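Local coordinates for protein shikimate kinase (Aquifex aeolicus, PDB 2PT5) that probably catalyses the ATP-dependent phosphorylation of the 3-hydroxyl group of shikimate, a step on the pathway to chorismate and the aromatic amino acids, at residues Gly7-Gly12 with Glu108-Ser113; Ile101-Phe106 with Glu125-Phe130; Thr95-Asp100 with Ala140-Lys145. All coordinates share one frame; numbering follows the deposited sequence.

How the contacts relate
All three contacts belong to one P-loop kinase domain built round a parallel five-stranded sheet. Contact 3 pairs strand 95-100, whose other neighbour is strand 2-6, with the outermost strand 142-145. Contact 2 lies wholly between these strands along the chain, where helices 103-109 and 127-137 begin, its centre about 17 Å from that of contact 3. Contact 1, whose segments alternate along the chain with those of both others, ties the loop after strand 2-6 to the end of helix 103-109, about 9 Å centre to centre from contact 2 and 16 Å from contact 3. Phe8 packs on Phe106 and Phe130 while Ser11 rests on Ile99, so the predicted ATP-binding loop touches both other contacts.

Contact 1 of 3, residues Gly7-Gly12 with Glu108-Ser113; sequences GFMCSG and ERCKDS
The carbonyl oxygen of Phe8, whose CB rests 4.2 Å from Cys110 SG, is gripped twice from within its own loop. Ser11 OG reaches Phe8 O at 2.6 Å, in the carbonyl plane, and Ser11 N bonds to Phe8 O at 3.0 Å, closing the type I turn Phe8-Ser11 that shapes the predicted ATP-binding P-loop. Serine suits this place because its short hydroxyl can fold back onto the turn's own carbonyl. The turn directs Cys10 toward the other segment, and a disulfide of 2.0 Å joins Cys10 SG to Cys110 SG just where helix 103-109 has ended. With chi1 of 53°, Cys10 SG sits between its backbone N and carbonyl carbon; the bridge is twisted near a right angle, chi3 -93°. Beside it Cys10 CB meets Arg109 CB at 3.5 Å, and the extended Arg109 chain runs past the Cys10 carbonyl. Met9, present as selenomethionine, presses CE against Cys110 CA at 3.4 Å, tighter than usual, and crosses the Lys111 chain at about a right angle, CE to CE. The covalent bond marks an oxidised state; reduction would probably leave the predicted nucleotide loop and helix end held by van der Waals contact alone.

Contact 2 of 3, residues Ile101-Phe106 with Glu125-Phe130; sequences IPFEVF and EIKNLF
Phe130 meets two rings of helix 103-109 at once, Phe103 over one face and Phe106 CD1 at its edge, and here the packing is tightest. CD1 of Phe103 stands over the centre of that face, 3.4 Å from Phe130 CG. This is an edge-to-face pair, with centroids 4.7 Å apart and planes at 62°, and Phe103 CB adds a CH-pi contact over the face. Phe106 meets the same ring differently: Phe130 CD2 comes down on one face of Phe106, toward its rim, 3.4 Å from Phe106 CD2, with the planes at an oblique 52°. The rim of Phe130 also fits close to the backbone, its CZ lying 3.5 Å from Phe103 CA. With CG anti to the backbone N (chi1 166°), Phe130 stretches across to the first turn of helix 103-109. Phenylalanine suits all three places, since flat apolar rings fill this cluster without polar partners.

Toward the outside the fit slackens. Phe103 CZ meets Lys127 only at the root of its chain, 4.2 Å from Lys127 CG, before the lysine turns away. Ile126 CD1 likewise touches Phe106 CE2 at 4.2 Å.

Helix 103-109 follows strand 95-100, and helix 127-137 leads toward edge strand 142-145. Where these two helices begin, Phe8, from the loop after strand 2-6, stacks on Phe130 and meets Phe106, joining the cluster to the P-loop.

Contact 3 of 3, residues Thr95-Asp100 with Ala140-Lys145; sequences TTVFID and ADIKVK
Asp100 carries its CG anti to the backbone N (chi1 -168°), while Lys143 runs extended along the same face of the sheet and bends only at chi4 (-61°), bringing NZ to the carboxylate. The salt bridge between Lys143 NZ and Asp100 OD1 is 2.7 Å long and meets the oxygen on its anti side, somewhat out of the carboxylate plane. Arg134 of helix 127-137 gives OD1 a second positive partner. Were Asp100 replaced by an alanine, the charges of Lys143 and Arg134 would probably be left without the carboxylate they share. On its way Lys143 lies alongside Phe98, its CG 4.0 Å from Phe98 CD2.

These strands are parallel neighbours in the P-loop kinase sheet, strand order 2-3-1-4-5, linked by a beta-alpha-beta crossover through helices 103-109 and 127-137. Backbone bonds alternate between them, Phe98 N to Ile142 O at 2.7 Å and Val144 N to Phe98 O at 2.9 Å. Beta-branched valine and isoleucine suit a strand, and Val97, Ile99, Ile142 and Val144 make the opposite face apolar, helix 150-162 covering the last two.

At the start of the pairing, Thr96 N donates to the anti lone pair of Asp141 OD1 at 2.9 Å and Asp141 N almost straight to Thr96 OG1 at 3.0 Å; aspartate can take a backbone N-H, and threonine can both accept and donate. Nearby, Thr95 CG2 presses on Ile142 CD1 at a tight 3.4 Å.

Contact 1 of 3, residues Gly7-Gly12 with Glu108-Ser113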
ATOM      1  N   GLY A   7      -1.474  -0.230   3.459  1.00 31.44           N
ATOM      2  CA  GLY A   7      -1.190   0.537   4.657  1.00 30.36           C
ATOM      3  C   GLY A   7      -0.867   1.969   4.282  1.00 36.51           C
ATOM      4  O   GLY A   7      -0.933   2.339   3.102  1.00 32.58           O
ATOM      5  N   PHE A   8      -0.500   2.778   5.271  1.00 30.26           N
ATOM      6  CA  PHE A   8      -0.182   4.171   4.997  1.00 34.52           C
ATOM      7  C   PHE A   8       1.138   4.314   4.235  1.00 37.07           C
ATOM      8  O   PHE A   8       2.010   3.436   4.273  1.00 29.20           O
ATOM      9  CB  PHE A   8      -0.157   4.991   6.301  1.00 27.16           C
ATOM     10  CG  PHE A   8      -1.472   4.995   7.036  1.00 32.37           C
ATOM     11  CD1 PHE A   8      -1.695   4.123   8.106  1.00 34.53           C
ATOM     12  CD2 PHE A   8      -2.510   5.829   6.628  1.00 30.43           C
ATOM     13  CE1 PHE A   8      -2.936   4.081   8.761  1.00 30.84           C
ATOM     14  CE2 PHE A   8      -3.752   5.796   7.274  1.00 33.95           C
ATOM     15  CZ  PHE A   8      -3.963   4.918   8.346  1.00 26.50           C
HETATM   16  N   MSE A   9       1.257   5.437   3.536  1.00 43.16           N
HETATM   17  CA  MSE A   9       2.424   5.764   2.727  1.00 49.08           C
HETATM   18  C   MSE A   9       3.768   5.584   3.430  1.00 46.09           C
HETATM   19  O   MSE A   9       4.749   5.157   2.820  1.00 45.32           O
HETATM   20  CB  MSE A   9       2.297   7.208   2.237  1.00 60.80           C
HETATM   21  CG  MSE A   9       3.587   7.830   1.733  1.00 77.85           C
HETATM   22 SE   MSE A   9       3.822   9.610   2.483  1.00100.68          SE
HETATM   23  CE  MSE A   9       5.118   9.197   3.859  1.00 93.33           C
ATOM     24  N   CYS A  10       3.816   5.911   4.714  1.00 40.55           N
ATOM     25  CA  CYS A  10       5.055   5.804   5.466  1.00 37.74           C
ATOM     26  C   CYS A  10       5.179   4.500   6.250  1.00 38.78           C
ATOM     27  O   CYS A  10       5.847   4.465   7.285  1.00 41.65           O
ATOM     28  CB  CYS A  10       5.157   6.989   6.429  1.00 42.06           C
ATOM     29  SG  CYS A  10       3.675   7.155   7.484  1.00 40.04           S
ATOM     30  N   SER A  11       4.553   3.430   5.777  1.00 34.07           N
ATOM     31  CA  SER A  11       4.635   2.169   6.504  1.00 39.38           C
ATOM     32  C   SER A  11       5.681   1.213   5.920  1.00 40.93           C
ATOM     33  O   SER A  11       5.798   0.072   6.357  1.00 44.14           O
ATOM     34  CB  SER A  11       3.257   1.488   6.567  1.00 31.50           C
ATOM     35  OG  SER A  11       2.769   1.196   5.275  1.00 38.20           O
ATOM     36  N   GLY A  12       6.445   1.689   4.939  1.00 45.13           N
ATOM     37  CA  GLY A  12       7.475   0.864   4.328  1.00 44.99           C
ATOM     38  C   GLY A  12       7.008  -0.199   3.343  1.00 48.31           C
ATOM     39  O   GLY A  12       7.705  -1.194   3.130  1.00 47.93           O
ATOM     40  N   GLU A 108       4.938  11.066  12.624  1.00 38.36           N
ATOM     41  CA  GLU A 108       6.338  11.430  12.486  1.00 43.79           C
ATOM     42  C   GLU A 108       6.984  11.040  11.151  1.00 41.16           C
ATOM     43  O   GLU A 108       7.986  11.632  10.764  1.00 43.99           O
ATOM     44  CB  GLU A 108       7.146  10.866  13.670  1.00 41.07           C
ATOM     45  CG  GLU A 108       7.072   9.363  13.856  1.00 50.72           C
ATOM     46  CD  GLU A 108       7.319   8.931  15.305  1.00 55.51           C
ATOM     47  OE1 GLU A 108       7.474   7.714  15.549  1.00 52.89           O
ATOM     48  OE2 GLU A 108       7.345   9.808  16.201  1.00 54.54           O
ATOM     49  N   ARG A 109       6.408  10.077  10.436  1.00 41.09           N
ATOM     50  CA  ARG A 109       6.991   9.646   9.158  1.00 41.40           C
ATOM     51  C   ARG A 109       6.261  10.114   7.899  1.00 41.74           C
ATOM     52  O   ARG A 109       6.894  10.405   6.888  1.00 44.15           O
ATOM     53  CB  ARG A 109       7.088   8.115   9.097  1.00 40.35           C
ATOM     54  CG  ARG A 109       7.982   7.448  10.139  1.00 34.66           C
ATOM     55  CD  ARG A 109       7.986   5.926   9.927  1.00 38.44           C
ATOM     56  NE  ARG A 109       8.667   5.207  11.004  1.00 45.08           N
ATOM     57  CZ  ARG A 109       8.876   3.891  11.019  1.00 44.43           C
ATOM     58  NH1 ARG A 109       8.463   3.128  10.012  1.00 48.03           N
ATOM     59  NH2 ARG A 109       9.487   3.335  12.051  1.00 49.93           N
ATOM     60  N   CYS A 110       4.935  10.179   7.954  1.00 40.82           N
ATOM     61  CA  CYS A 110       4.145  10.565   6.786  1.00 40.44           C
ATOM     62  C   CYS A 110       4.102  12.065   6.463  1.00 41.93           C
ATOM     63  O   CYS A 110       4.473  12.915   7.275  1.00 36.03           O
ATOM     64  CB  CYS A 110       2.713  10.030   6.933  1.00 41.78           C
ATOM     65  SG  CYS A 110       2.397   8.304   6.393  1.00 48.49           S
ATOM     66  N   LYS A 111       3.638  12.371   5.255  1.00 41.57           N
ATOM     67  CA  LYS A 111       3.521  13.744   4.778  1.00 39.68           C
ATOM     68  C   LYS A 111       2.245  13.857   3.955  1.00 38.33           C
ATOM     69  O   LYS A 111       1.729  12.846   3.479  1.00 38.01           O
ATOM     70  CB  LYS A 111       4.739  14.091   3.922  1.00 39.75           C
ATOM     71  CG  LYS A 111       6.031  14.138   4.722  1.00 47.16           C
ATOM     72  CD  LYS A 111       7.233  13.693   3.903  1.00 54.62           C
ATOM     73  CE  LYS A 111       7.199  12.190   3.656  1.00 60.83           C
ATOM     74  NZ  LYS A 111       8.410  11.710   2.929  1.00 64.52           N
ATOM     75  N   ASP A 112       1.723  15.075   3.801  1.00 40.09           N
ATOM     76  CA  ASP A 112       0.509  15.270   3.014  1.00 35.06           C
ATOM     77  C   ASP A 112       0.850  15.341   1.532  1.00 39.95           C
ATOM     78  O   ASP A 112       2.005  15.154   1.152  1.00 37.35           O
ATOM     79  CB  ASP A 112      -0.239  16.539   3.439  1.00 36.14           C
ATOM     80  CG  ASP A 112       0.552  17.808   3.190  1.00 40.47           C
ATOM     81  OD1 ASP A 112       1.531  17.779   2.410  1.00 37.94           O
ATOM     82  OD2 ASP A 112       0.180  18.846   3.773  1.00 35.75           O
ATOM     83  N   SER A 113      -0.153  15.624   0.704  1.00 38.81           N
ATOM     84  CA  SER A 113       0.040  15.681  -0.732  1.00 43.34           C
ATOM     85  C   SER A 113       1.000  16.781  -1.173  1.00 44.82           C
ATOM     86  O   SER A 113       1.515  16.747  -2.289  1.00 46.59           O
ATOM     87  CB  SER A 113      -1.309  15.852  -1.436  1.00 45.83           C
ATOM     88  OG  SER A 113      -1.886  17.112  -1.143  1.00 48.97           O
TER

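Contact 2 of 3, residues Ile101-Phe106 with Glu125-Phe130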
ATOM      1  N   ILE A 101       1.260   0.565  11.352  1.00 30.18           N
ATOM      2  CA  ILE A 101       2.059   1.469  12.177  1.00 33.80           C
ATOM      3  C   ILE A 101       1.067   2.304  12.992  1.00 33.80           C
ATOM      4  O   ILE A 101       0.006   2.694  12.488  1.00 28.68           O
ATOM      5  CB  ILE A 101       2.936   2.441  11.347  1.00 36.06           C
ATOM      6  CG1 ILE A 101       2.086   3.147  10.294  1.00 37.29           C
ATOM      7  CG2 ILE A 101       4.112   1.688  10.729  1.00 36.17           C
ATOM      8  CD1 ILE A 101       2.841   4.220   9.522  1.00 41.71           C
ATOM      9  N   PRO A 102       1.389   2.574  14.267  1.00 30.62           N
ATOM     10  CA  PRO A 102       0.537   3.362  15.165  1.00 31.81           C
ATOM     11  C   PRO A 102       0.472   4.836  14.764  1.00 32.10           C
ATOM     12  O   PRO A 102       1.340   5.327  14.039  1.00 33.11           O
ATOM     13  CB  PRO A 102       1.190   3.151  16.529  1.00 33.35           C
ATOM     14  CG  PRO A 102       2.646   2.996  16.176  1.00 35.87           C
ATOM     15  CD  PRO A 102       2.594   2.094  14.967  1.00 31.69           C
ATOM     16  N   PHE A 103      -0.549   5.542  15.242  1.00 28.31           N
ATOM     17  CA  PHE A 103      -0.724   6.951  14.888  1.00 30.03           C
ATOM     18  C   PHE A 103       0.512   7.811  15.127  1.00 29.11           C
ATOM     19  O   PHE A 103       0.841   8.643  14.293  1.00 28.85           O
ATOM     20  CB  PHE A 103      -1.921   7.554  15.642  1.00 30.51           C
ATOM     21  CG  PHE A 103      -2.354   8.920  15.134  1.00 33.47           C
ATOM     22  CD1 PHE A 103      -2.671   9.117  13.788  1.00 32.13           C
ATOM     23  CD2 PHE A 103      -2.515   9.991  16.018  1.00 32.09           C
ATOM     24  CE1 PHE A 103      -3.148  10.359  13.326  1.00 29.03           C
ATOM     25  CE2 PHE A 103      -2.992  11.235  15.566  1.00 29.87           C
ATOM     26  CZ  PHE A 103      -3.309  11.416  14.218  1.00 30.79           C
ATOM     27  N   GLU A 104       1.203   7.616  16.250  1.00 32.29           N
ATOM     28  CA  GLU A 104       2.383   8.431  16.535  1.00 31.16           C
ATOM     29  C   GLU A 104       3.495   8.237  15.495  1.00 34.14           C
ATOM     30  O   GLU A 104       4.207   9.186  15.166  1.00 36.16           O
ATOM     31  CB  GLU A 104       2.927   8.161  17.957  1.00 28.44           C
ATOM     32  CG  GLU A 104       3.524   6.776  18.164  1.00 28.25           C
ATOM     33  CD  GLU A 104       2.527   5.772  18.696  1.00 32.94           C
ATOM     34  OE1 GLU A 104       1.301   6.012  18.583  1.00 33.64           O
ATOM     35  OE2 GLU A 104       2.974   4.731  19.218  1.00 36.08           O
ATOM     36  N   VAL A 105       3.642   7.023  14.972  1.00 32.07           N
ATOM     37  CA  VAL A 105       4.668   6.749  13.964  1.00 31.02           C
ATOM     38  C   VAL A 105       4.261   7.395  12.641  1.00 32.50           C
ATOM     39  O   VAL A 105       5.076   8.007  11.949  1.00 31.43           O
ATOM     40  CB  VAL A 105       4.852   5.237  13.746  1.00 30.08           C
ATOM     41  CG1 VAL A 105       5.744   4.988  12.535  1.00 30.42           C
ATOM     42  CG2 VAL A 105       5.470   4.606  14.993  1.00 35.39           C
ATOM     43  N   PHE A 106       2.987   7.234  12.305  1.00 34.29           N
ATOM     44  CA  PHE A 106       2.388   7.792  11.096  1.00 30.37           C
ATOM     45  C   PHE A 106       2.657   9.289  11.059  1.00 32.00           C
ATOM     46  O   PHE A 106       3.118   9.838  10.058  1.00 34.18           O
ATOM     47  CB  PHE A 106       0.877   7.534  11.142  1.00 29.89           C
ATOM     48  CG  PHE A 106       0.071   8.353  10.171  1.00 33.19           C
ATOM     49  CD1 PHE A 106       0.018   8.017   8.819  1.00 34.68           C
ATOM     50  CD2 PHE A 106      -0.679   9.433  10.620  1.00 37.16           C
ATOM     51  CE1 PHE A 106      -0.777   8.741   7.934  1.00 34.15           C
ATOM     52  CE2 PHE A 106      -1.477  10.163   9.746  1.00 35.57           C
ATOM     53  CZ  PHE A 106      -1.528   9.814   8.397  1.00 31.76           C
ATOM     54  N   GLU A 125      -7.216  17.693  10.668  1.00 55.85           N
ATOM     55  CA  GLU A 125      -7.103  17.607   9.221  1.00 56.86           C
ATOM     56  C   GLU A 125      -6.834  16.166   8.757  1.00 52.63           C
ATOM     57  O   GLU A 125      -7.167  15.812   7.626  1.00 51.54           O
ATOM     58  CB  GLU A 125      -5.956  18.506   8.748  1.00 62.45           C
ATOM     59  CG  GLU A 125      -6.141  19.124   7.365  1.00 73.90           C
ATOM     60  CD  GLU A 125      -6.984  20.385   7.404  1.00 79.26           C
ATOM     61  OE1 GLU A 125      -6.639  21.291   8.189  1.00 82.49           O
ATOM     62  OE2 GLU A 125      -7.982  20.477   6.653  1.00 82.10           O
ATOM     63  N   ILE A 126      -6.246  15.341   9.629  1.00 45.42           N
ATOM     64  CA  ILE A 126      -5.896  13.963   9.263  1.00 43.02           C
ATOM     65  C   ILE A 126      -6.171  12.847  10.283  1.00 40.56           C
ATOM     66  O   ILE A 126      -5.909  11.677   9.992  1.00 32.48           O
ATOM     67  CB  ILE A 126      -4.396  13.862   8.916  1.00 45.10           C
ATOM     68  CG1 ILE A 126      -3.569  14.096  10.180  1.00 46.63           C
ATOM     69  CG2 ILE A 126      -4.031  14.876   7.834  1.00 45.75           C
ATOM     70  CD1 ILE A 126      -2.084  14.264   9.946  1.00 51.57           C
ATOM     71  N   LYS A 127      -6.681  13.175  11.467  1.00 36.44           N
ATOM     72  CA  LYS A 127      -6.929  12.120  12.460  1.00 34.66           C
ATOM     73  C   LYS A 127      -8.051  11.168  12.054  1.00 32.91           C
ATOM     74  O   LYS A 127      -7.935   9.955  12.205  1.00 29.43           O
ATOM     75  CB  LYS A 127      -7.244  12.730  13.836  1.00 32.57           C
ATOM     76  CG  LYS A 127      -7.398  11.692  14.933  1.00 33.28           C
ATOM     77  CD  LYS A 127      -7.304  12.310  16.334  1.00 34.40           C
ATOM     78  CE  LYS A 127      -8.342  13.422  16.558  1.00 35.07           C
ATOM     79  NZ  LYS A 127      -9.751  12.923  16.525  1.00 39.15           N
ATOM     80  N   ASN A 128      -9.136  11.723  11.531  1.00 26.63           N
ATOM     81  CA  ASN A 128     -10.276  10.912  11.118  1.00 33.65           C
ATOM     82  C   ASN A 128      -9.937  10.019   9.919  1.00 33.48           C
ATOM     83  O   ASN A 128     -10.347   8.853   9.856  1.00 29.79           O
ATOM     84  CB  ASN A 128     -11.460  11.829  10.781  1.00 36.46           C
ATOM     85  CG  ASN A 128     -12.755  11.062  10.549  1.00 41.85           C
ATOM     86  OD1 ASN A 128     -13.011  10.559   9.455  1.00 49.37           O
ATOM     87  ND2 ASN A 128     -13.573  10.963  11.589  1.00 46.79           N
ATOM     88  N   LEU A 129      -9.174  10.564   8.977  1.00 31.98           N
ATOM     89  CA  LEU A 129      -8.801   9.806   7.793  1.00 31.91           C
ATOM     90  C   LEU A 129      -7.897   8.640   8.197  1.00 31.85           C
ATOM     91  O   LEU A 129      -8.056   7.517   7.709  1.00 32.09           O
ATOM     92  CB  LEU A 129      -8.104  10.725   6.777  1.00 37.05           C
ATOM     93  CG  LEU A 129      -8.004  10.215   5.333  1.00 43.61           C
ATOM     94  CD1 LEU A 129      -9.384   9.789   4.836  1.00 41.07           C
ATOM     95  CD2 LEU A 129      -7.434  11.307   4.438  1.00 48.23           C
ATOM     96  N   PHE A 130      -6.957   8.902   9.097  1.00 28.81           N
ATOM     97  CA  PHE A 130      -6.063   7.855   9.571  1.00 27.39           C
ATOM     98  C   PHE A 130      -6.873   6.761  10.260  1.00 30.22           C
ATOM     99  O   PHE A 130      -6.677   5.575   9.996  1.00 32.77           O
ATOM    100  CB  PHE A 130      -5.031   8.424  10.550  1.00 27.20           C
ATOM    101  CG  PHE A 130      -4.291   7.369  11.327  1.00 29.32           C
ATOM    102  CD1 PHE A 130      -4.884   6.746  12.420  1.00 31.99           C
ATOM    103  CD2 PHE A 130      -3.012   6.976  10.949  1.00 31.73           C
ATOM    104  CE1 PHE A 130      -4.217   5.744  13.130  1.00 34.94           C
ATOM    105  CE2 PHE A 130      -2.338   5.974  11.651  1.00 32.96           C
ATOM    106  CZ  PHE A 130      -2.942   5.358  12.743  1.00 33.90           C
TER

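Contact 3 of 3, residues Thr95-Asp100 with Ala140-Lys145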
ATOM      1  N   THR A  95      -3.093 -12.953  -1.335  1.00 37.46           N
ATOM      2  CA  THR A  95      -3.013 -12.612   0.078  1.00 35.19           C
ATOM      3  C   THR A  95      -2.732 -11.126   0.259  1.00 35.72           C
ATOM      4  O   THR A  95      -1.802 -10.575  -0.345  1.00 31.97           O
ATOM      5  CB  THR A  95      -1.899 -13.423   0.771  1.00 38.01           C
ATOM      6  OG1 THR A  95      -2.144 -14.818   0.575  1.00 41.81           O
ATOM      7  CG2 THR A  95      -1.856 -13.125   2.270  1.00 38.50           C
ATOM      8  N   THR A  96      -3.551 -10.481   1.085  1.00 29.46           N
ATOM      9  CA  THR A  96      -3.409  -9.064   1.366  1.00 30.04           C
ATOM     10  C   THR A  96      -2.701  -8.955   2.704  1.00 32.11           C
ATOM     11  O   THR A  96      -3.028  -9.673   3.648  1.00 31.31           O
ATOM     12  CB  THR A  96      -4.785  -8.351   1.403  1.00 33.63           C
ATOM     13  OG1 THR A  96      -5.688  -9.062   2.260  1.00 34.82           O
ATOM     14  CG2 THR A  96      -5.376  -8.284   0.002  1.00 33.10           C
ATOM     15  N   VAL A  97      -1.705  -8.079   2.764  1.00 31.39           N
ATOM     16  CA  VAL A  97      -0.904  -7.895   3.969  1.00 33.24           C
ATOM     17  C   VAL A  97      -0.900  -6.447   4.427  1.00 32.16           C
ATOM     18  O   VAL A  97      -0.459  -5.552   3.698  1.00 30.02           O
ATOM     19  CB  VAL A  97       0.570  -8.319   3.740  1.00 27.77           C
ATOM     20  CG1 VAL A  97       1.335  -8.255   5.044  1.00 33.54           C
ATOM     21  CG2 VAL A  97       0.629  -9.724   3.151  1.00 32.54           C
ATOM     22  N   PHE A  98      -1.367  -6.226   5.650  1.00 27.86           N
ATOM     23  CA  PHE A  98      -1.417  -4.886   6.207  1.00 32.55           C
ATOM     24  C   PHE A  98      -0.209  -4.647   7.097  1.00 30.18           C
ATOM     25  O   PHE A  98      -0.028  -5.312   8.115  1.00 30.83           O
ATOM     26  CB  PHE A  98      -2.729  -4.689   6.997  1.00 32.18           C
ATOM     27  CG  PHE A  98      -2.799  -3.395   7.790  1.00 30.33           C
ATOM     28  CD1 PHE A  98      -2.185  -2.229   7.333  1.00 30.00           C
ATOM     29  CD2 PHE A  98      -3.522  -3.344   8.986  1.00 34.95           C
ATOM     30  CE1 PHE A  98      -2.287  -1.035   8.050  1.00 30.13           C
ATOM     31  CE2 PHE A  98      -3.633  -2.150   9.715  1.00 30.46           C
ATOM     32  CZ  PHE A  98      -3.016  -0.995   9.247  1.00 33.96           C
ATOM     33  N   ILE A  99       0.637  -3.714   6.682  1.00 31.30           N
ATOM     34  CA  ILE A  99       1.815  -3.356   7.457  1.00 31.29           C
ATOM     35  C   ILE A  99       1.339  -2.186   8.309  1.00 34.52           C
ATOM     36  O   ILE A  99       1.254  -1.042   7.854  1.00 25.96           O
ATOM     37  CB  ILE A  99       2.965  -2.941   6.538  1.00 30.01           C
ATOM     38  CG1 ILE A  99       3.327  -4.121   5.630  1.00 32.06           C
ATOM     39  CG2 ILE A  99       4.153  -2.505   7.368  1.00 24.75           C
ATOM     40  CD1 ILE A  99       4.317  -3.776   4.515  1.00 37.73           C
ATOM     41  N   ASP A 100       1.021  -2.512   9.555  1.00 37.14           N
ATOM     42  CA  ASP A 100       0.464  -1.577  10.526  1.00 35.07           C
ATOM     43  C   ASP A 100       1.438  -0.754  11.366  1.00 34.00           C
ATOM     44  O   ASP A 100       2.325  -1.303  12.008  1.00 31.37           O
ATOM     45  CB  ASP A 100      -0.440  -2.374  11.472  1.00 34.83           C
ATOM     46  CG  ASP A 100      -1.314  -1.493  12.340  1.00 35.80           C
ATOM     47  OD1 ASP A 100      -1.688  -1.951  13.437  1.00 42.06           O
ATOM     48  OD2 ASP A 100      -1.644  -0.364  11.920  1.00 36.40           O
ATOM     49  N   ALA A 140      -7.383  -6.834   6.182  1.00 36.10           N
ATOM     50  CA  ALA A 140      -6.379  -7.622   5.475  1.00 38.89           C
ATOM     51  C   ALA A 140      -6.247  -9.056   5.991  1.00 40.94           C
ATOM     52  O   ALA A 140      -6.456  -9.321   7.174  1.00 42.79           O
ATOM     53  CB  ALA A 140      -5.022  -6.918   5.567  1.00 36.75           C
ATOM     54  N   ASP A 141      -5.885  -9.972   5.099  1.00 37.60           N
ATOM     55  CA  ASP A 141      -5.698 -11.368   5.468  1.00 38.53           C
ATOM     56  C   ASP A 141      -4.644 -11.458   6.568  1.00 41.46           C
ATOM     57  O   ASP A 141      -4.832 -12.145   7.578  1.00 41.93           O
ATOM     58  CB  ASP A 141      -5.222 -12.176   4.259  1.00 38.42           C
ATOM     59  CG  ASP A 141      -6.238 -12.198   3.140  1.00 39.92           C
ATOM     60  OD1 ASP A 141      -5.877 -11.859   1.992  1.00 38.39           O
ATOM     61  OD2 ASP A 141      -7.400 -12.564   3.411  1.00 43.51           O
ATOM     62  N   ILE A 142      -3.538 -10.750   6.366  1.00 39.00           N
ATOM     63  CA  ILE A 142      -2.440 -10.762   7.328  1.00 40.60           C
ATOM     64  C   ILE A 142      -2.082  -9.351   7.788  1.00 39.41           C
ATOM     65  O   ILE A 142      -2.041  -8.413   6.987  1.00 37.44           O
ATOM     66  CB  ILE A 142      -1.176 -11.410   6.713  1.00 40.02           C
ATOM     67  CG1 ILE A 142      -1.526 -12.777   6.115  1.00 39.69           C
ATOM     68  CG2 ILE A 142      -0.102 -11.574   7.775  1.00 35.23           C
ATOM     69  CD1 ILE A 142      -0.381 -13.411   5.331  1.00 38.33           C
ATOM     70  N   LYS A 143      -1.816  -9.214   9.082  1.00 37.21           N
ATOM     71  CA  LYS A 143      -1.458  -7.928   9.669  1.00 40.42           C
ATOM     72  C   LYS A 143      -0.150  -8.080  10.433  1.00 38.11           C
ATOM     73  O   LYS A 143      -0.040  -8.932  11.297  1.00 41.59           O
ATOM     74  CB  LYS A 143      -2.563  -7.459  10.623  1.00 40.56           C
ATOM     75  CG  LYS A 143      -2.219  -6.204  11.422  1.00 47.98           C
ATOM     76  CD  LYS A 143      -3.297  -5.889  12.463  1.00 51.23           C
ATOM     77  CE  LYS A 143      -2.999  -4.601  13.220  1.00 51.91           C
ATOM     78  NZ  LYS A 143      -1.715  -4.645  13.985  1.00 59.59           N
ATOM     79  N   VAL A 144       0.840  -7.254  10.111  1.00 38.91           N
ATOM     80  CA  VAL A 144       2.135  -7.315  10.780  1.00 37.39           C
ATOM     81  C   VAL A 144       2.548  -5.944  11.313  1.00 38.66           C
ATOM     82  O   VAL A 144       2.116  -4.913  10.796  1.00 37.81           O
ATOM     83  CB  VAL A 144       3.233  -7.831   9.814  1.00 32.65           C
ATOM     84  CG1 VAL A 144       2.870  -9.220   9.301  1.00 32.84           C
ATOM     85  CG2 VAL A 144       3.393  -6.871   8.650  1.00 33.55           C
ATOM     86  N   LYS A 145       3.389  -5.950  12.344  1.00 41.04           N
ATOM     87  CA  LYS A 145       3.888  -4.734  12.982  1.00 45.54           C
ATOM     88  C   LYS A 145       4.903  -4.055  12.061  1.00 43.67           C
ATOM     89  O   LYS A 145       5.988  -4.584  11.835  1.00 41.25           O
ATOM     90  CB  LYS A 145       4.567  -5.100  14.302  1.00 56.58           C
ATOM     91  CG  LYS A 145       4.490  -4.040  15.383  1.00 70.76           C
ATOM     92  CD  LYS A 145       3.312  -4.303  16.311  1.00 82.00           C
ATOM     93  CE  LYS A 145       3.381  -3.421  17.552  1.00 88.87           C
ATOM     94  NZ  LYS A 145       4.640  -3.641  18.322  1.00 91.63           N
TER